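Local coordinates for C2 domain protein (Ramazzottius varieornatus, PDB 7DF2), which is a tardigrade-specific C2 domain protein that binds calcium ions, its wider biological role being unknown, at residues F40-D51 with S180-I191. Sequence-based numbering, arbitrary orientation.
Sequences FFRIEMNVVRLD and SKVYLRYRWYNI. With GLC (alpha-D-glucopyranose), chain B.
Glu44 and Arg187 form a salt bridge between the antiparallel strands 41-51 and 181-190. Arg187 presents the side of its guanidinium: NE and NH2 both reach Glu44 OE1, at 3.2 and 3.0 Å, from the same face of a carboxylate turned 63° against it. The other oxygen, Glu44 OE2, accepts from Tyr189 OH at 2.7 Å, on the anti side but tilted out of the carboxylate plane, so three donors fix the carboxylate's rotation. Tyr189 CG sits between its backbone N and carbonyl carbon (chi1 45°), which leans the ring across to Glu44 and over Arg42 CB in an off-centre CH-pi contact. At the next hydrogen-bonded pair, two residues along, Arg185 NE meets a lone pair of Asn46 OD1 at 3.0 Å, while NH2 reaches the same oxygen from above the amide plane; Asp111 binds Asn46 ND2. Toward the glucose, the Arg49 guanidinium lies flat on Tyr183, centres 3.9 Å apart and planes 16° apart, a cation-pi stack. Arg49 NH1 pairs with Glu169 and makes a weak 3.2 Å bond to GLC O4. On the opposite face, Val47 CG2 packs on Leu184 CD2 at 3.7 Å, and Leu50 on Val182. These strands are the central pair of a four-stranded sheet of the C2 beta-sandwich, flanked by strands 107-119 and 170-173; their apolar face packs against strands 121-136 and 139-150 of the other sheet.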
loop_
_atom_site.group_PDB
_atom_site.type_symbol
_atom_site.label_atom_id
_atom_site.label_comp_id
_atom_site.label_asym_id
_atom_site.label_seq_id
_atom_site.Cartn_x
_atom_site.Cartn_y
_atom_site.Cartn_z
ATOM N N PHE A 40 -2.327 3.304 -21.103
ATOM C CA PHE A 40 -1.449 4.147 -20.307
ATOM C C PHE A 40 -2.311 4.770 -19.223
ATOM O O PHE A 40 -3.275 5.480 -19.524
ATOM C CB PHE A 40 -0.777 5.200 -21.194
ATOM C CG PHE A 40 -0.132 4.612 -22.418
ATOM C CD1 PHE A 40 -0.883 4.364 -23.564
ATOM C CD2 PHE A 40 1.211 4.269 -22.407
ATOM C CE1 PHE A 40 -0.299 3.796 -24.681
ATOM C CE2 PHE A 40 1.809 3.709 -23.524
ATOM C CZ PHE A 40 1.049 3.472 -24.663
ATOM N N PHE A 41 -2.028 4.442 -17.968
ATOM C CA PHE A 41 -2.884 4.948 -16.912
ATOM C C PHE A 41 -2.072 5.119 -15.635
ATOM O O PHE A 41 -0.956 4.610 -15.502
ATOM C CB PHE A 41 -4.112 4.044 -16.682
ATOM C CG PHE A 41 -3.789 2.578 -16.505
ATOM C CD1 PHE A 41 -3.584 1.757 -17.608
ATOM C CD2 PHE A 41 -3.714 2.020 -15.236
ATOM C CE1 PHE A 41 -3.303 0.402 -17.454
ATOM C CE2 PHE A 41 -3.432 0.669 -15.071
ATOM C CZ PHE A 41 -3.224 -0.143 -16.179
ATOM N N ARG A 42 -2.640 5.885 -14.715
ATOM C CA ARG A 42 -1.998 6.251 -13.464
ATOM C C ARG A 42 -2.846 5.697 -12.336
ATOM O O ARG A 42 -4.075 5.709 -12.422
ATOM C CB ARG A 42 -1.874 7.775 -13.347
ATOM C CG ARG A 42 -1.268 8.283 -12.033
ATOM C CD ARG A 42 -0.747 9.710 -12.261
ATOM N NE ARG A 42 0.367 9.705 -13.206
ATOM C CZ ARG A 42 0.761 10.758 -13.908
ATOM N NH1 ARG A 42 1.792 10.653 -14.739
ATOM N NH2 ARG A 42 0.127 11.918 -13.772
ATOM N N ILE A 43 -2.190 5.165 -11.307
ATOM C CA ILE A 43 -2.854 4.651 -10.116
ATOM C C ILE A 43 -2.420 5.499 -8.934
ATOM O O ILE A 43 -1.220 5.682 -8.715
ATOM C CB ILE A 43 -2.504 3.174 -9.855
ATOM C CG1 ILE A 43 -2.855 2.318 -11.071
ATOM C CG2 ILE A 43 -3.215 2.654 -8.592
ATOM C CD1 ILE A 43 -1.656 1.952 -11.885
ATOM N N GLU A 44 -3.390 5.999 -8.172
ATOM C CA GLU A 44 -3.127 6.709 -6.925
ATOM C C GLU A 44 -3.565 5.831 -5.770
ATOM O O GLU A 44 -4.648 5.234 -5.812
ATOM C CB GLU A 44 -3.857 8.055 -6.881
ATOM C CG GLU A 44 -3.462 8.979 -8.026
ATOM C CD GLU A 44 -4.144 10.333 -7.936
ATOM O OE1 GLU A 44 -4.962 10.544 -7.006
ATOM O OE2 GLU A 44 -3.875 11.181 -8.803
ATOM N N MET A 45 -2.710 5.732 -4.755
ATOM C CA MET A 45 -2.972 4.933 -3.566
ATOM C C MET A 45 -2.937 5.855 -2.358
ATOM O O MET A 45 -1.900 6.460 -2.061
ATOM C CB MET A 45 -1.940 3.817 -3.431
ATOM C CG MET A 45 -1.946 3.082 -2.092
ATOM S SD MET A 45 -0.609 1.859 -2.127
ATOM C CE MET A 45 -0.657 1.275 -0.427
ATOM N N ASN A 46 -4.074 5.982 -1.686
ATOM C CA ASN A 46 -4.226 6.843 -0.518
ATOM C C ASN A 46 -4.256 5.954 0.717
ATOM O O ASN A 46 -5.172 5.137 0.877
ATOM C CB ASN A 46 -5.510 7.659 -0.649
ATOM C CG ASN A 46 -5.788 8.576 0.534
ATOM O OD1 ASN A 46 -6.954 8.746 0.913
ATOM N ND2 ASN A 46 -4.757 9.237 1.064
ATOM N N VAL A 47 -3.251 6.092 1.575
ATOM C CA VAL A 47 -3.216 5.367 2.840
ATOM C C VAL A 47 -3.887 6.255 3.879
ATOM O O VAL A 47 -3.342 7.285 4.281
ATOM C CB VAL A 47 -1.785 4.994 3.234
ATOM C CG1 VAL A 47 -1.762 4.341 4.624
ATOM C CG2 VAL A 47 -1.215 4.055 2.178
ATOM N N VAL A 48 -5.092 5.863 4.295
ATOM C CA VAL A 48 -5.925 6.735 5.112
ATOM C C VAL A 48 -5.504 6.670 6.571
ATOM O O VAL A 48 -5.189 7.691 7.192
ATOM C CB VAL A 48 -7.409 6.360 4.943
ATOM C CG1 VAL A 48 -8.280 7.247 5.826
ATOM C CG2 VAL A 48 -7.806 6.465 3.451
ATOM N N ARG A 49 -5.475 5.465 7.132
ATOM C CA ARG A 49 -5.080 5.296 8.522
ATOM C C ARG A 49 -4.723 3.838 8.749
ATOM O O ARG A 49 -5.040 2.966 7.936
ATOM C CB ARG A 49 -6.190 5.751 9.474
ATOM C CG ARG A 49 -7.466 4.962 9.333
ATOM C CD ARG A 49 -8.510 5.460 10.332
ATOM N NE ARG A 49 -9.681 4.601 10.258
ATOM C CZ ARG A 49 -10.587 4.660 9.289
ATOM N NH1 ARG A 49 -10.466 5.558 8.312
ATOM N NH2 ARG A 49 -11.613 3.819 9.300
ATOM N N LEU A 50 -4.049 3.590 9.869
ATOM C CA LEU A 50 -3.550 2.266 10.219
ATOM C C LEU A 50 -3.943 1.998 11.661
ATOM O O LEU A 50 -3.587 2.778 12.550
ATOM C CB LEU A 50 -2.024 2.223 10.041
ATOM C CG LEU A 50 -1.095 0.996 10.030
ATOM C CD1 LEU A 50 -1.531 -0.058 10.971
ATOM C CD2 LEU A 50 -0.871 0.426 8.622
ATOM N N ASP A 51 -4.661 0.896 11.894
ATOM C CA ASP A 51 -5.035 0.471 13.245
ATOM C C ASP A 51 -4.110 -0.675 13.631
ATOM O O ASP A 51 -4.319 -1.814 13.214
ATOM C CB ASP A 51 -6.504 0.053 13.305
ATOM C CG ASP A 51 -6.954 -0.314 14.733
ATOM O OD1 ASP A 51 -6.178 -0.115 15.704
ATOM O OD2 ASP A 51 -8.088 -0.805 14.876
ATOM N N SER A 180 -5.772 -6.410 12.600
ATOM C CA SER A 180 -5.068 -5.177 12.277
ATOM C C SER A 180 -5.417 -4.782 10.845
ATOM O O SER A 180 -5.342 -5.611 9.934
ATOM C CB SER A 180 -3.557 -5.377 12.437
ATOM O OG SER A 180 -2.858 -4.178 12.162
ATOM N N LYS A 181 -5.800 -3.518 10.647
ATOM C CA LYS A 181 -6.273 -3.053 9.351
ATOM C C LYS A 181 -5.553 -1.778 8.951
ATOM O O LYS A 181 -5.346 -0.891 9.781
ATOM C CB LYS A 181 -7.779 -2.773 9.358
ATOM C CG LYS A 181 -8.615 -3.880 9.988
ATOM C CD LYS A 181 -8.879 -5.026 9.042
ATOM C CE LYS A 181 -10.028 -5.871 9.602
ATOM N NZ LYS A 181 -9.940 -7.312 9.245
ATOM N N VAL A 182 -5.174 -1.690 7.679
ATOM C CA VAL A 182 -4.820 -0.424 7.055
ATOM C C VAL A 182 -5.983 -0.051 6.149
ATOM O O VAL A 182 -6.514 -0.900 5.424
ATOM C CB VAL A 182 -3.488 -0.474 6.282
ATOM C CG1 VAL A 182 -3.558 -1.382 5.076
ATOM C CG2 VAL A 182 -3.113 0.950 5.833
ATOM N N TYR A 183 -6.421 1.193 6.236
ATOM C CA TYR A 183 -7.549 1.653 5.446
ATOM C C TYR A 183 -7.005 2.361 4.223
ATOM O O TYR A 183 -6.187 3.279 4.351
ATOM C CB TYR A 183 -8.456 2.564 6.263
ATOM C CG TYR A 183 -9.138 1.781 7.363
ATOM C CD1 TYR A 183 -8.471 1.504 8.543
ATOM C CD2 TYR A 183 -10.420 1.274 7.190
ATOM C CE1 TYR A 183 -9.077 0.739 9.556
ATOM C CE2 TYR A 183 -11.038 0.526 8.193
ATOM C CZ TYR A 183 -10.355 0.268 9.372
ATOM O OH TYR A 183 -10.946 -0.468 10.378
ATOM N N LEU A 184 -7.442 1.913 3.048
ATOM C CA LEU A 184 -6.885 2.354 1.774
ATOM C C LEU A 184 -7.980 2.883 0.863
ATOM O O LEU A 184 -9.140 2.474 0.956
ATOM C CB LEU A 184 -6.174 1.204 1.050
ATOM C CG LEU A 184 -5.046 0.524 1.811
ATOM C CD1 LEU A 184 -4.529 -0.670 1.021
ATOM C CD2 LEU A 184 -3.934 1.542 2.065
ATOM N N ARG A 185 -7.593 3.788 -0.034
ATOM C CA ARG A 185 -8.431 4.173 -1.167
ATOM C C ARG A 185 -7.554 4.212 -2.403
ATOM O O ARG A 185 -6.350 4.465 -2.313
ATOM C CB ARG A 185 -9.062 5.560 -0.999
ATOM C CG ARG A 185 -9.910 5.755 0.222
ATOM C CD ARG A 185 -10.641 7.088 0.122
ATOM N NE ARG A 185 -9.745 8.233 -0.054
ATOM C CZ ARG A 185 -10.157 9.437 -0.443
ATOM N NH1 ARG A 185 -11.448 9.638 -0.717
ATOM N NH2 ARG A 185 -9.289 10.439 -0.568
ATOM N N TYR A 186 -8.160 4.025 -3.573
ATOM C CA TYR A 186 -7.387 4.176 -4.792
ATOM C C TYR A 186 -8.213 4.894 -5.841
ATOM O O TYR A 186 -9.444 4.945 -5.774
ATOM C CB TYR A 186 -6.909 2.828 -5.351
ATOM C CG TYR A 186 -8.016 1.973 -5.914
ATOM C CD1 TYR A 186 -8.735 1.110 -5.098
ATOM C CD2 TYR A 186 -8.334 2.014 -7.274
ATOM C CE1 TYR A 186 -9.760 0.315 -5.615
ATOM C CE2 TYR A 186 -9.352 1.227 -7.796
ATOM C CZ TYR A 186 -10.056 0.379 -6.962
ATOM O OH TYR A 186 -11.061 -0.401 -7.483
ATOM N N ARG A 187 -7.485 5.499 -6.785
ATOM C CA ARG A 187 -8.012 6.046 -8.029
ATOM C C ARG A 187 -7.176 5.500 -9.177
ATOM O O ARG A 187 -5.995 5.184 -9.005
ATOM C CB ARG A 187 -7.957 7.595 -8.070
ATOM C CG ARG A 187 -9.055 8.290 -7.307
ATOM C CD ARG A 187 -9.285 9.729 -7.753
ATOM N NE ARG A 187 -8.044 10.485 -7.913
ATOM C CZ ARG A 187 -7.932 11.574 -8.671
ATOM N NH1 ARG A 187 -8.987 12.024 -9.339
ATOM N NH2 ARG A 187 -6.772 12.213 -8.769
ATOM N N TRP A 188 -7.776 5.407 -10.362
ATOM C CA TRP A 188 -6.944 5.169 -11.529
ATOM C C TRP A 188 -7.661 5.683 -12.766
ATOM O O TRP A 188 -8.894 5.685 -12.836
ATOM C CB TRP A 188 -6.534 3.696 -11.700
ATOM C CG TRP A 188 -7.625 2.659 -11.745
ATOM C CD1 TRP A 188 -8.960 2.824 -11.485
ATOM C CD2 TRP A 188 -7.446 1.284 -12.070
ATOM N NE1 TRP A 188 -9.619 1.619 -11.624
ATOM C CE2 TRP A 188 -8.708 0.663 -11.991
ATOM C CE3 TRP A 188 -6.338 0.516 -12.436
ATOM C CZ2 TRP A 188 -8.889 -0.693 -12.259
ATOM C CZ3 TRP A 188 -6.522 -0.834 -12.697
ATOM C CH2 TRP A 188 -7.786 -1.421 -12.607
ATOM N N TYR A 189 -6.863 6.107 -13.734
ATOM C CA TYR A 189 -7.390 6.843 -14.874
ATOM C C TYR A 189 -6.369 6.837 -15.994
ATOM O O TYR A 189 -5.155 6.830 -15.760
ATOM C CB TYR A 189 -7.744 8.288 -14.500
ATOM C CG TYR A 189 -6.689 8.990 -13.673
ATOM C CD1 TYR A 189 -6.701 8.914 -12.278
ATOM C CD2 TYR A 189 -5.690 9.736 -14.278
ATOM C CE1 TYR A 189 -5.721 9.552 -11.522
ATOM C CE2 TYR A 189 -4.723 10.378 -13.537
ATOM C CZ TYR A 189 -4.746 10.289 -12.155
ATOM O OH TYR A 189 -3.769 10.942 -11.445
ATOM N N ASN A 190 -6.881 6.869 -17.219
ATOM C CA ASN A 190 -6.017 6.956 -18.379
ATOM C C ASN A 190 -5.310 8.303 -18.413
ATOM O O ASN A 190 -5.860 9.329 -18.004
ATOM C CB ASN A 190 -6.834 6.749 -19.651
ATOM C CG ASN A 190 -7.494 5.385 -19.690
ATOM O OD1 ASN A 190 -6.816 4.367 -19.691
ATOM N ND2 ASN A 190 -8.819 5.363 -19.727
ATOM N N ILE A 191 -4.074 8.281 -18.897
ATOM C CA ILE A 191 -3.254 9.473 -19.070
ATOM C C ILE A 191 -2.656 9.415 -20.471
ATOM O O ILE A 191 -2.504 8.317 -21.030
ATOM C CB ILE A 191 -2.154 9.566 -17.999
ATOM C CG1 ILE A 191 -1.299 8.288 -17.997
ATOM C CG2 ILE A 191 -2.776 9.860 -16.628
ATOM C CD1 ILE A 191 -0.008 8.379 -17.174
HETATM C C1 GLC B . -12.236 11.549 10.011
HETATM C C2 GLC B . -11.904 10.629 11.195
HETATM C C3 GLC B . -10.718 9.703 10.899
HETATM C C4 GLC B . -10.824 9.091 9.499
HETATM C C5 GLC B . -11.266 10.138 8.478
HETATM C C6 GLC B . -11.419 9.537 7.086
HETATM O O2 GLC B . -11.664 11.367 12.376
HETATM O O3 GLC B . -10.662 8.668 11.864
HETATM O O4 GLC B . -9.594 8.508 9.098
HETATM O O5 GLC B . -12.483 10.724 8.903
HETATM O O6 GLC B . -10.858 10.438 6.159
HETATM O O HOH W 1 -4.864 4.336 -21.872
HETATM O O HOH W 2 -1.839 12.998 -11.948
HETATM O O HOH W 3 -10.161 0.402 13.473
#